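Local structure of probable 2-oxoglutarate-dependent dioxygenase At5g05600 (Arabidopsis thaliana, 6LSV) at residues E2-I7 / G122-V127; S19-R24 / K214-E219; L89-R94 / H259-I264. The protein oxidises the defence hormone jasmonate to 12-hydroxyjasmonate, using 2-oxoglutarate, molecular oxygen and an iron centre, and so takes part in jasmonate signalling. One frame throughout, in Å; residues are numbered along the deposited sequence.

Interaction 1: E2-I7 / G122-V127; sequences EWPEPI and GSRLGV
Glu-5 OE2 is gripped by two arginines: Arg-124 across the contact and Arg-24 further along the N-terminal tail. Arg-124 NH1 donates to Glu-5 OE2 at 2.9 Å, meeting the anti lone pair, and the oxygen lies in the guanidinium plane although the two flat groups are turned 62° apart. This is the N-terminal tail laid over the loop that leaves strand 120-122, an outermost strand of the large sheet in the double-stranded beta-helix fold of the 2-oxoglutarate oxygenases. The loop also carries Leu-125, which touches the bound jasmonate.

The guanidinium is held from more than one direction. Arg-124 NE donates to Gly-126 O at 3.0 Å from above the carbonyl plane, Arg-124 NH2 bonds to the backbone O of Glu-128, and Pro-4 CG sits over one face. Arg-124 bends at chi3 (-88°), which turns its head from the aliphatic run beside Trp-3 toward these partners; Arg-124 CG is 3.9 Å from Trp-3 CZ3. The indole takes Ile-7 CD1 over one face, while its NE1 bonds to Asn-113 O. At the indole's edge, in its plane, Gly-126 O lies 3.7 Å from Trp-3 CZ3.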
ATOM      1  N   GLU A   2      -2.489  10.582  20.724  1.00 53.92           N
ATOM      2  CA  GLU A   2      -2.567  11.936  20.198  1.00 50.66           C
ATOM      3  C   GLU A   2      -1.350  12.236  19.337  1.00 42.95           C
ATOM      4  O   GLU A   2      -0.278  11.646  19.510  1.00 44.28           O
ATOM      5  CB  GLU A   2      -2.676  12.957  21.329  1.00 57.91           C
ATOM      6  CG  GLU A   2      -1.623  12.793  22.402  1.00 62.59           C
ATOM      7  CD  GLU A   2      -1.261  14.111  23.049  1.00 67.47           C
ATOM      8  OE1 GLU A   2      -2.192  14.926  23.226  1.00 72.79           O
ATOM      9  OE2 GLU A   2      -0.076  14.332  23.384  1.00 73.71           O
ATOM     10  N   TRP A   3      -1.533  13.161  18.401  1.00 36.49           N
ATOM     11  CA  TRP A   3      -0.464  13.643  17.546  1.00 41.51           C
ATOM     12  C   TRP A   3       0.403  14.658  18.293  1.00 42.32           C
ATOM     13  O   TRP A   3      -0.091  15.390  19.154  1.00 43.27           O
ATOM     14  CB  TRP A   3      -1.044  14.286  16.290  1.00 33.74           C
ATOM     15  CG  TRP A   3      -2.042  13.431  15.569  1.00 31.74           C
ATOM     16  CD1 TRP A   3      -3.399  13.595  15.544  1.00 37.75           C
ATOM     17  CD2 TRP A   3      -1.761  12.294  14.744  1.00 36.72           C
ATOM     18  NE1 TRP A   3      -3.979  12.623  14.763  1.00 33.43           N
ATOM     19  CE2 TRP A   3      -2.996  11.811  14.261  1.00 33.70           C
ATOM     20  CE3 TRP A   3      -0.586  11.633  14.371  1.00 30.59           C
ATOM     21  CZ2 TRP A   3      -3.089  10.701  13.428  1.00 23.92           C
ATOM     22  CZ3 TRP A   3      -0.682  10.530  13.544  1.00 27.33           C
ATOM     23  CH2 TRP A   3      -1.924  10.076  13.082  1.00 24.88           C
ATOM     24  N   PRO A   4       1.700  14.724  17.980  1.00 38.83           N
ATOM     25  CA  PRO A   4       2.566  15.704  18.655  1.00 35.29           C
ATOM     26  C   PRO A   4       2.230  17.147  18.322  1.00 40.89           C
ATOM     27  O   PRO A   4       2.705  18.052  19.021  1.00 42.89           O
ATOM     28  CB  PRO A   4       3.970  15.335  18.158  1.00 38.10           C
ATOM     29  CG  PRO A   4       3.735  14.657  16.849  1.00 39.67           C
ATOM     30  CD  PRO A   4       2.450  13.897  17.018  1.00 38.44           C
ATOM     31  N   GLU A   5       1.417  17.386  17.298  1.00 43.04           N
ATOM     32  CA  GLU A   5       1.117  18.721  16.804  1.00 34.81           C
ATOM     33  C   GLU A   5      -0.178  18.646  16.010  1.00 35.31           C
ATOM     34  O   GLU A   5      -0.565  17.561  15.559  1.00 34.89           O
ATOM     35  CB  GLU A   5       2.261  19.252  15.926  1.00 31.01           C
ATOM     36  CG  GLU A   5       2.856  18.190  15.025  1.00 34.90           C
ATOM     37  CD  GLU A   5       4.087  18.665  14.293  1.00 43.94           C
ATOM     38  OE1 GLU A   5       4.544  19.796  14.560  1.00 45.93           O
ATOM     39  OE2 GLU A   5       4.595  17.906  13.441  1.00 47.78           O
ATOM     40  N   PRO A   6      -0.877  19.768  15.829  1.00 41.22           N
ATOM     41  CA  PRO A   6      -2.132  19.723  15.066  1.00 43.26           C
ATOM     42  C   PRO A   6      -1.884  19.359  13.610  1.00 32.93           C
ATOM     43  O   PRO A   6      -0.829  19.649  13.040  1.00 31.67           O
ATOM     44  CB  PRO A   6      -2.691  21.146  15.201  1.00 42.11           C
ATOM     45  CG  PRO A   6      -1.541  21.989  15.605  1.00 38.96           C
ATOM     46  CD  PRO A   6      -0.613  21.107  16.382  1.00 38.69           C
ATOM     47  N   ILE A   7      -2.879  18.714  13.010  1.00 28.59           N
ATOM     48  CA  ILE A   7      -2.761  18.188  11.654  1.00 24.85           C
ATOM     49  C   ILE A   7      -3.123  19.280  10.657  1.00 24.94           C
ATOM     50  O   ILE A   7      -4.161  19.940  10.788  1.00 40.17           O
ATOM     51  CB  ILE A   7      -3.661  16.956  11.459  1.00 28.30           C
ATOM     52  CG1 ILE A   7      -2.910  15.663  11.782  1.00 29.75           C
ATOM     53  CG2 ILE A   7      -4.117  16.867  10.028  1.00 31.04           C
ATOM     54  CD1 ILE A   7      -2.239  15.653  13.116  1.00 32.37           C
ATOM     55  N   GLY A 122      -6.836  10.996   7.465  1.00 28.72           N
ATOM     56  CA  GLY A 122      -5.502  11.259   7.954  1.00 23.34           C
ATOM     57  C   GLY A 122      -4.688  12.100   6.988  1.00 20.58           C
ATOM     58  O   GLY A 122      -4.990  12.195   5.799  1.00 24.51           O
ATOM     59  N   SER A 123      -3.635  12.716   7.532  1.00 23.88           N
ATOM     60  CA  SER A 123      -2.691  13.487   6.729  1.00 24.99           C
ATOM     61  C   SER A 123      -1.230  13.180   7.020  1.00 23.92           C
ATOM     62  O   SER A 123      -0.364  13.701   6.310  1.00 23.33           O
ATOM     63  CB  SER A 123      -2.923  14.993   6.920  1.00 26.34           C
ATOM     64  OG  SER A 123      -3.927  15.456   6.033  1.00 34.33           O
ATOM     65  N   ARG A 124      -0.915  12.361   8.019  1.00 23.97           N
ATOM     66  CA  ARG A 124       0.466  12.002   8.292  1.00 27.07           C
ATOM     67  C   ARG A 124       0.516  10.578   8.825  1.00 24.75           C
ATOM     68  O   ARG A 124      -0.498  10.005   9.237  1.00 21.47           O
ATOM     69  CB  ARG A 124       1.120  12.977   9.284  1.00 27.57           C
ATOM     70  CG  ARG A 124       0.686  12.781  10.728  1.00 26.82           C
ATOM     71  CD  ARG A 124       1.348  13.789  11.652  1.00 25.70           C
ATOM     72  NE  ARG A 124       2.643  13.318  12.130  1.00 35.42           N
ATOM     73  CZ  ARG A 124       3.625  14.112  12.547  1.00 35.56           C
ATOM     74  NH1 ARG A 124       3.466  15.428  12.548  1.00 31.03           N
ATOM     75  NH2 ARG A 124       4.769  13.588  12.960  1.00 34.58           N
ATOM     76  N   LEU A 125       1.718  10.012   8.809  1.00 22.56           N
ATOM     77  CA  LEU A 125       1.970   8.665   9.304  1.00 22.46           C
ATOM     78  C   LEU A 125       3.217   8.725  10.172  1.00 25.91           C
ATOM     79  O   LEU A 125       4.289   9.114   9.696  1.00 30.97           O
ATOM     80  CB  LEU A 125       2.140   7.682   8.142  1.00 24.85           C
ATOM     81  CG  LEU A 125       2.424   6.202   8.394  1.00 29.80           C
ATOM     82  CD1 LEU A 125       1.400   5.598   9.340  1.00 32.36           C
ATOM     83  CD2 LEU A 125       2.427   5.454   7.067  1.00 30.71           C
ATOM     84  N   GLY A 126       3.074   8.370  11.442  1.00 23.89           N
ATOM     85  CA  GLY A 126       4.129   8.553  12.415  1.00 23.10           C
ATOM     86  C   GLY A 126       3.833   9.705  13.361  1.00 28.78           C
ATOM     87  O   GLY A 126       2.952  10.539  13.135  1.00 25.82           O
ATOM     88  N   VAL A 127       4.601   9.749  14.448  1.00 28.76           N
ATOM     89  CA  VAL A 127       4.276  10.652  15.546  1.00 32.24           C
ATOM     90  C   VAL A 127       5.489  11.460  15.995  1.00 32.44           C
ATOM     91  O   VAL A 127       5.514  11.965  17.122  1.00 35.25           O
ATOM     92  CB  VAL A 127       3.672   9.867  16.728  1.00 25.73           C
ATOM     93  CG1 VAL A 127       2.337   9.264  16.331  1.00 22.13           C
ATOM     94  CG2 VAL A 127       4.628   8.780  17.196  1.00 20.00           C
TER

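Interaction 2: S19-R24 / K214-E219; sequences SSLPDR and KCPRPE
The guanidinium of Arg-217, a residue whose CB faces Leu-21 CB at 4.3 Å, is met at its edge by the carboxylate of Glu-219 from its own segment. Arg-217 NE donates to Glu-219 OE2 at 2.9 Å; the oxygen lies almost exactly in the guanidinium plane and is approached on its syn side, somewhat out of the carboxylate plane. Arg-217 NH2 turns to the same oxygen, at a distance too short to be trusted in detail. The end of Arg-217 leads away from Leu-21, and the side-chain contacts across the segments are van der Waals ones, methyls and ring carbons against sulfur, carbon and carbonyl oxygens.

The loop 214-219 leaves strand 204-212 of the double-stranded beta-helix, and Cys-215 closes the Asn-Tyr-Tyr-Pro-Lys-Cys run in which Asn-210 and Tyr-212 bind 2-oxoglutarate. Trp-135 and Ala-221 pack on both Leu-21 and Cys-215, and Trp-135 NE1 bonds to Lys-214 O.

Leu-21 does most of the touching. With CG swung anti to the backbone N (chi1 -157°), its two methyls divide the work: Leu-21 CD1 reaches Cys-215 SG at 3.6 Å and Pro-216 CG at 3.7 Å, while Leu-21 CD2 lies 3.6 Å from Arg-217 O. The side chains of Leu-21 and Pro-216 cross at about a right angle. Beside the leucine, Pro-216 CG also rests 3.6 Å from Ser-20 O.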
ATOM      1  N   SER A  19       2.641  30.897  -2.418  1.00 47.72           N
ATOM      2  CA  SER A  19       3.749  31.223  -3.306  1.00 54.17           C
ATOM      3  C   SER A  19       4.911  30.253  -3.148  1.00 52.50           C
ATOM      4  O   SER A  19       5.771  30.187  -4.033  1.00 51.55           O
ATOM      5  CB  SER A  19       4.237  32.653  -3.028  1.00 50.93           C
ATOM      6  OG  SER A  19       4.826  32.746  -1.740  1.00 55.81           O
ATOM      7  N   SER A  20       4.956  29.504  -2.045  1.00 51.29           N
ATOM      8  CA  SER A  20       6.106  28.682  -1.703  1.00 44.40           C
ATOM      9  C   SER A  20       5.619  27.331  -1.199  1.00 37.81           C
ATOM     10  O   SER A  20       4.416  27.066  -1.114  1.00 44.68           O
ATOM     11  CB  SER A  20       6.976  29.368  -0.645  1.00 38.18           C
ATOM     12  OG  SER A  20       6.183  29.771   0.460  1.00 50.24           O
ATOM     13  N   LEU A  21       6.573  26.469  -0.863  1.00 35.91           N
ATOM     14  CA  LEU A  21       6.291  25.206  -0.200  1.00 36.45           C
ATOM     15  C   LEU A  21       6.756  25.307   1.242  1.00 34.90           C
ATOM     16  O   LEU A  21       7.942  25.585   1.478  1.00 36.65           O
ATOM     17  CB  LEU A  21       6.997  24.051  -0.909  1.00 34.71           C
ATOM     18  CG  LEU A  21       6.396  22.661  -0.705  1.00 36.16           C
ATOM     19  CD1 LEU A  21       4.963  22.618  -1.206  1.00 28.15           C
ATOM     20  CD2 LEU A  21       7.245  21.602  -1.394  1.00 33.07           C
ATOM     21  N   PRO A  22       5.877  25.123   2.225  1.00 30.35           N
ATOM     22  CA  PRO A  22       6.322  25.122   3.623  1.00 31.01           C
ATOM     23  C   PRO A  22       7.457  24.127   3.842  1.00 33.71           C
ATOM     24  O   PRO A  22       7.503  23.061   3.223  1.00 27.45           O
ATOM     25  CB  PRO A  22       5.059  24.724   4.394  1.00 27.26           C
ATOM     26  CG  PRO A  22       3.931  25.146   3.506  1.00 24.75           C
ATOM     27  CD  PRO A  22       4.419  24.954   2.100  1.00 28.02           C
ATOM     28  N   ASP A  23       8.390  24.494   4.730  1.00 34.43           N
ATOM     29  CA  ASP A  23       9.588  23.686   4.939  1.00 36.37           C
ATOM     30  C   ASP A  23       9.264  22.292   5.464  1.00 34.38           C
ATOM     31  O   ASP A  23      10.040  21.359   5.221  1.00 38.09           O
ATOM     32  CB  ASP A  23      10.556  24.405   5.891  1.00 38.95           C
ATOM     33  CG  ASP A  23      11.915  23.703   5.997  1.00 56.04           C
ATOM     34  OD1 ASP A  23      12.022  22.673   6.701  1.00 50.96           O
ATOM     35  OD2 ASP A  23      12.879  24.178   5.357  1.00 50.24           O
ATOM     36  N   ARG A  24       8.132  22.121   6.157  1.00 28.20           N
ATOM     37  CA  ARG A  24       7.742  20.793   6.618  1.00 28.44           C
ATOM     38  C   ARG A  24       7.582  19.808   5.465  1.00 28.01           C
ATOM     39  O   ARG A  24       7.682  18.595   5.682  1.00 28.86           O
ATOM     40  CB  ARG A  24       6.435  20.859   7.414  1.00 30.33           C
ATOM     41  CG  ARG A  24       6.476  21.723   8.674  1.00 32.16           C
ATOM     42  CD  ARG A  24       7.422  21.170   9.727  1.00 28.72           C
ATOM     43  NE  ARG A  24       7.154  19.769  10.040  1.00 35.08           N
ATOM     44  CZ  ARG A  24       6.241  19.354  10.911  1.00 35.65           C
ATOM     45  NH1 ARG A  24       5.498  20.235  11.570  1.00 38.86           N
ATOM     46  NH2 ARG A  24       6.070  18.057  11.128  1.00 34.12           N
ATOM     47  N   LYS A 214      -2.552  19.171  -5.947  1.00 32.69           N
ATOM     48  CA  LYS A 214      -1.486  19.818  -6.696  1.00 33.03           C
ATOM     49  C   LYS A 214      -0.500  20.469  -5.725  1.00 34.59           C
ATOM     50  O   LYS A 214      -0.863  20.889  -4.622  1.00 35.71           O
ATOM     51  CB  LYS A 214      -2.053  20.844  -7.686  1.00 39.33           C
ATOM     52  CG  LYS A 214      -3.110  20.303  -8.666  1.00 44.41           C
ATOM     53  CD  LYS A 214      -3.955  21.409  -9.235  1.00 31.11           C
ATOM     54  CE  LYS A 214      -4.497  22.359  -8.189  1.00 61.79           C
ATOM     55  NZ  LYS A 214      -4.935  21.867  -6.852  1.00 57.91           N
ATOM     56  N   CYS A 215       0.766  20.512  -6.130  1.00 32.20           N
ATOM     57  CA  CYS A 215       1.836  20.969  -5.268  1.00 35.16           C
ATOM     58  C   CYS A 215       2.557  22.136  -5.926  1.00 39.29           C
ATOM     59  O   CYS A 215       2.946  22.036  -7.097  1.00 36.54           O
ATOM     60  CB  CYS A 215       2.829  19.832  -4.980  1.00 31.28           C
ATOM     61  SG  CYS A 215       4.170  20.300  -3.882  1.00 35.32           S
ATOM     62  N   PRO A 216       2.753  23.251  -5.218  1.00 38.82           N
ATOM     63  CA  PRO A 216       3.351  24.429  -5.867  1.00 33.25           C
ATOM     64  C   PRO A 216       4.790  24.220  -6.306  1.00 41.15           C
ATOM     65  O   PRO A 216       5.213  24.844  -7.285  1.00 46.46           O
ATOM     66  CB  PRO A 216       3.237  25.515  -4.790  1.00 35.35           C
ATOM     67  CG  PRO A 216       3.106  24.767  -3.503  1.00 32.68           C
ATOM     68  CD  PRO A 216       2.373  23.508  -3.821  1.00 35.28           C
ATOM     69  N   ARG A 217       5.557  23.375  -5.616  1.00 36.71           N
ATOM     70  CA  ARG A 217       6.945  23.080  -5.988  1.00 34.19           C
ATOM     71  C   ARG A 217       7.188  21.583  -5.849  1.00 39.27           C
ATOM     72  O   ARG A 217       7.864  21.127  -4.919  1.00 38.11           O
ATOM     73  CB  ARG A 217       7.927  23.881  -5.128  1.00 38.80           C
ATOM     74  CG  ARG A 217       7.710  25.393  -5.151  1.00 41.74           C
ATOM     75  CD  ARG A 217       8.480  26.057  -6.281  1.00 40.93           C
ATOM     76  NE  ARG A 217       9.797  25.456  -6.461  1.00 46.25           N
ATOM     77  CZ  ARG A 217      10.924  25.965  -5.973  1.00 45.89           C
ATOM     78  NH1 ARG A 217      10.898  27.091  -5.273  1.00 50.78           N
ATOM     79  NH2 ARG A 217      12.077  25.348  -6.183  1.00 41.71           N
ATOM     80  N   PRO A 218       6.661  20.781  -6.781  1.00 38.18           N
ATOM     81  CA  PRO A 218       6.720  19.321  -6.610  1.00 30.57           C
ATOM     82  C   PRO A 218       8.115  18.740  -6.729  1.00 31.05           C
ATOM     83  O   PRO A 218       8.328  17.606  -6.286  1.00 34.72           O
ATOM     84  CB  PRO A 218       5.810  18.802  -7.726  1.00 24.91           C
ATOM     85  CG  PRO A 218       5.904  19.851  -8.776  1.00 28.45           C
ATOM     86  CD  PRO A 218       5.994  21.157  -8.039  1.00 33.15           C
ATOM     87  N   GLU A 219       9.070  19.465  -7.311  1.00 31.33           N
ATOM     88  CA  GLU A 219      10.437  18.961  -7.359  1.00 33.05           C
ATOM     89  C   GLU A 219      11.119  18.984  -5.995  1.00 38.47           C
ATOM     90  O   GLU A 219      12.228  18.454  -5.867  1.00 39.96           O
ATOM     91  CB  GLU A 219      11.259  19.757  -8.377  1.00 28.95           C
ATOM     92  CG  GLU A 219      11.925  21.007  -7.826  1.00 30.69           C
ATOM     93  CD  GLU A 219      10.990  22.202  -7.783  1.00 43.70           C
ATOM     94  OE1 GLU A 219       9.793  22.048  -8.114  1.00 37.95           O
ATOM     95  OE2 GLU A 219      11.459  23.301  -7.417  1.00 46.05           O
TER

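Interaction 3: L89-R94 / H259-I264; sequences LMDAAR and HPHAFI
Met-90 and Asp-91, neighbours on one helix, take hold of the segment 259-264 in different ways. The methyl CE of Met-90 stands over a face of Phe-263, 3.6 Å from the ring centroid and 17° off the normal, a CH-pi contact within a broader Met-aromatic one. Met-90 SD lies at the edge of the His-261 ring and 3.4 Å from His-261 O; the bend at chi3 (74°) carries CE on toward the phenyl. Asp-91 OD2 accepts from His-261 NE2 at 2.6 Å through its syn lone pair, in the imidazole plane, with the carboxylate turned steeply against the ring.

In the next shell, Arg-94, one helical turn on, donates from Arg-94 NH1 to Asp-91 OD1 at 2.9 Å on the anti lone pair and so helps fix the carboxylate's rotation. A type II turn closed by Ala-262 N to His-259 O (3.1 Å) presents the imidazole, while His-83 NE2 bonds to His-261 O. Beyond these, helix 87-102 packs on the large sheet where strand 263-267 runs between strands 77-81 and 233-237, and Tyr-168 of helix 161-186 touches both Ala-93 and Phe-263.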
ATOM      1  N   LEU A  89     -16.396  -1.300 -11.718  1.00 29.90           N
ATOM      2  CA  LEU A  89     -16.216  -1.247 -10.270  1.00 29.17           C
ATOM      3  C   LEU A  89     -14.892  -0.586  -9.909  1.00 31.65           C
ATOM      4  O   LEU A  89     -14.826   0.203  -8.958  1.00 34.97           O
ATOM      5  CB  LEU A  89     -16.300  -2.653  -9.674  1.00 27.44           C
ATOM      6  CG  LEU A  89     -16.060  -2.762  -8.165  1.00 27.66           C
ATOM      7  CD1 LEU A  89     -17.078  -1.935  -7.394  1.00 25.31           C
ATOM      8  CD2 LEU A  89     -16.099  -4.217  -7.720  1.00 24.72           C
ATOM      9  N   MET A  90     -13.830  -0.890 -10.662  1.00 29.38           N
ATOM     10  CA  MET A  90     -12.534  -0.265 -10.415  1.00 28.20           C
ATOM     11  C   MET A  90     -12.619   1.248 -10.544  1.00 28.57           C
ATOM     12  O   MET A  90     -12.048   1.982  -9.730  1.00 29.39           O
ATOM     13  CB  MET A  90     -11.491  -0.818 -11.385  1.00 23.89           C
ATOM     14  CG  MET A  90     -11.292  -2.317 -11.309  1.00 23.42           C
ATOM     15  SD  MET A  90     -10.122  -2.886 -12.552  1.00 32.02           S
ATOM     16  CE  MET A  90      -8.575  -2.304 -11.865  1.00 24.56           C
ATOM     17  N   ASP A  91     -13.329   1.732 -11.562  1.00 33.70           N
ATOM     18  CA  ASP A  91     -13.434   3.170 -11.774  1.00 35.16           C
ATOM     19  C   ASP A  91     -14.416   3.812 -10.799  1.00 29.44           C
ATOM     20  O   ASP A  91     -14.188   4.937 -10.339  1.00 27.40           O
ATOM     21  CB  ASP A  91     -13.840   3.452 -13.219  1.00 28.13           C
ATOM     22  CG  ASP A  91     -12.858   2.869 -14.220  1.00 33.69           C
ATOM     23  OD1 ASP A  91     -11.648   3.162 -14.109  1.00 40.11           O
ATOM     24  OD2 ASP A  91     -13.292   2.121 -15.117  1.00 41.30           O
ATOM     25  N   ALA A  92     -15.509   3.117 -10.471  1.00 25.95           N
ATOM     26  CA  ALA A  92     -16.443   3.647  -9.485  1.00 30.27           C
ATOM     27  C   ALA A  92     -15.762   3.830  -8.136  1.00 34.39           C
ATOM     28  O   ALA A  92     -16.010   4.818  -7.435  1.00 31.33           O
ATOM     29  CB  ALA A  92     -17.658   2.729  -9.356  1.00 27.81           C
ATOM     30  N   ALA A  93     -14.892   2.888  -7.763  1.00 32.75           N
ATOM     31  CA  ALA A  93     -14.125   3.028  -6.530  1.00 34.92           C
ATOM     32  C   ALA A  93     -13.264   4.284  -6.554  1.00 29.23           C
ATOM     33  O   ALA A  93     -13.198   5.023  -5.565  1.00 27.00           O
ATOM     34  CB  ALA A  93     -13.258   1.786  -6.313  1.00 30.66           C
ATOM     35  N   ARG A  94     -12.605   4.547  -7.680  1.00 27.62           N
ATOM     36  CA  ARG A  94     -11.755   5.728  -7.767  1.00 29.42           C
ATOM     37  C   ARG A  94     -12.583   7.007  -7.725  1.00 31.93           C
ATOM     38  O   ARG A  94     -12.271   7.934  -6.969  1.00 28.41           O
ATOM     39  CB  ARG A  94     -10.913   5.672  -9.039  1.00 19.02           C
ATOM     40  CG  ARG A  94     -10.073   6.907  -9.269  1.00 24.36           C
ATOM     41  CD  ARG A  94      -9.479   6.912 -10.665  1.00 29.19           C
ATOM     42  NE  ARG A  94      -8.578   5.784 -10.884  1.00 41.51           N
ATOM     43  CZ  ARG A  94      -8.907   4.675 -11.536  1.00 37.12           C
ATOM     44  NH1 ARG A  94     -10.127   4.535 -12.042  1.00 33.96           N
ATOM     45  NH2 ARG A  94      -8.013   3.704 -11.681  1.00 32.86           N
ATOM     46  N   HIS A 259      -1.506   0.588 -16.465  1.00 28.08           N
ATOM     47  CA  HIS A 259      -2.236  -0.068 -17.538  1.00 27.52           C
ATOM     48  C   HIS A 259      -3.728  -0.060 -17.217  1.00 24.92           C
ATOM     49  O   HIS A 259      -4.114  -0.335 -16.078  1.00 24.26           O
ATOM     50  CB  HIS A 259      -1.749  -1.503 -17.722  1.00 26.84           C
ATOM     51  CG  HIS A 259      -2.307  -2.186 -18.931  1.00 21.61           C
ATOM     52  ND1 HIS A 259      -1.649  -2.210 -20.142  1.00 22.59           N
ATOM     53  CD2 HIS A 259      -3.458  -2.875 -19.116  1.00 21.56           C
ATOM     54  CE1 HIS A 259      -2.373  -2.879 -21.022  1.00 26.07           C
ATOM     55  NE2 HIS A 259      -3.475  -3.294 -20.424  1.00 23.87           N
ATOM     56  N   PRO A 260      -4.562   0.275 -18.200  1.00 28.86           N
ATOM     57  CA  PRO A 260      -6.003   0.422 -17.948  1.00 26.54           C
ATOM     58  C   PRO A 260      -6.621  -0.802 -17.287  1.00 29.12           C
ATOM     59  O   PRO A 260      -6.494  -1.928 -17.773  1.00 32.31           O
ATOM     60  CB  PRO A 260      -6.586   0.651 -19.349  1.00 19.99           C
ATOM     61  CG  PRO A 260      -5.443   0.505 -20.318  1.00 25.94           C
ATOM     62  CD  PRO A 260      -4.192   0.737 -19.544  1.00 28.81           C
ATOM     63  N   HIS A 261      -7.298  -0.563 -16.160  1.00 22.58           N
ATOM     64  CA  HIS A 261      -8.072  -1.574 -15.434  1.00 21.09           C
ATOM     65  C   HIS A 261      -7.236  -2.782 -15.042  1.00 25.48           C
ATOM     66  O   HIS A 261      -7.768  -3.878 -14.838  1.00 26.96           O
ATOM     67  CB  HIS A 261      -9.300  -2.004 -16.232  1.00 20.68           C
ATOM     68  CG  HIS A 261     -10.209  -0.867 -16.565  1.00 28.83           C
ATOM     69  ND1 HIS A 261     -10.321  -0.351 -17.838  1.00 27.89           N
ATOM     70  CD2 HIS A 261     -11.020  -0.119 -15.782  1.00 27.55           C
ATOM     71  CE1 HIS A 261     -11.179   0.652 -17.828  1.00 33.91           C
ATOM     72  NE2 HIS A 261     -11.619   0.813 -16.592  1.00 34.21           N
ATOM     73  N   ALA A 262      -5.932  -2.587 -14.932  1.00 21.44           N
ATOM     74  CA  ALA A 262      -5.042  -3.538 -14.295  1.00 26.91           C
ATOM     75  C   ALA A 262      -4.789  -3.113 -12.852  1.00 28.51           C
ATOM     76  O   ALA A 262      -4.973  -1.951 -12.477  1.00 19.99           O
ATOM     77  CB  ALA A 262      -3.718  -3.640 -15.057  1.00 26.64           C
ATOM     78  N   PHE A 263      -4.381  -4.079 -12.038  1.00 30.47           N
ATOM     79  CA  PHE A 263      -3.868  -3.817 -10.704  1.00 22.94           C
ATOM     80  C   PHE A 263      -2.359  -4.003 -10.702  1.00 25.76           C
ATOM     81  O   PHE A 263      -1.788  -4.658 -11.578  1.00 30.06           O
ATOM     82  CB  PHE A 263      -4.488  -4.751  -9.661  1.00 21.06           C
ATOM     83  CG  PHE A 263      -5.937  -4.489  -9.388  1.00 26.31           C
ATOM     84  CD1 PHE A 263      -6.332  -3.352  -8.701  1.00 21.03           C
ATOM     85  CD2 PHE A 263      -6.902  -5.399  -9.789  1.00 25.82           C
ATOM     86  CE1 PHE A 263      -7.663  -3.119  -8.434  1.00 22.81           C
ATOM     87  CE2 PHE A 263      -8.238  -5.171  -9.527  1.00 23.06           C
ATOM     88  CZ  PHE A 263      -8.619  -4.030  -8.844  1.00 27.16           C
ATOM     89  N   ILE A 264      -1.712  -3.418  -9.702  1.00 28.20           N
ATOM     90  CA  ILE A 264      -0.321  -3.714  -9.395  1.00 23.40           C
ATOM     91  C   ILE A 264      -0.305  -4.485  -8.086  1.00 24.18           C
ATOM     92  O   ILE A 264      -0.897  -4.044  -7.091  1.00 26.22           O
ATOM     93  CB  ILE A 264       0.536  -2.440  -9.316  1.00 23.60           C
ATOM     94  CG1 ILE A 264       0.739  -1.861 -10.719  1.00 25.68           C
ATOM     95  CG2 ILE A 264       1.881  -2.747  -8.674  1.00 21.57           C
ATOM     96  CD1 ILE A 264       1.162  -0.410 -10.736  1.00 25.73           C
TER

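How the interactions relate
Interactions 1 and 2 are joined directly: Arg-24 NH2 of 19-24 forms a 2.7 Å salt bridge with Glu-5 OE2, so the carboxylate of 2-7 ties 19-24 and 122-127 together. The centres of interactions 1 and 2 are 19 Å apart. Interaction 3 stands apart, its nearest atoms about 15 Å from either of the others. The three lie at different distances from the active site. Interaction 1 is the one nearest jasmonate, with the Trp-3 side chain about 8 Å from that ligand. In interaction 2 the side chain of Cys-215 is about 14 Å from the bound 2-oxoglutarate (AKG). In interaction 3 the side chain of Phe-263 is about 11 Å from the bound 2-oxoglutarate (AKG). The side chain of Phe-263 is about 13 Å from the bound iron ion.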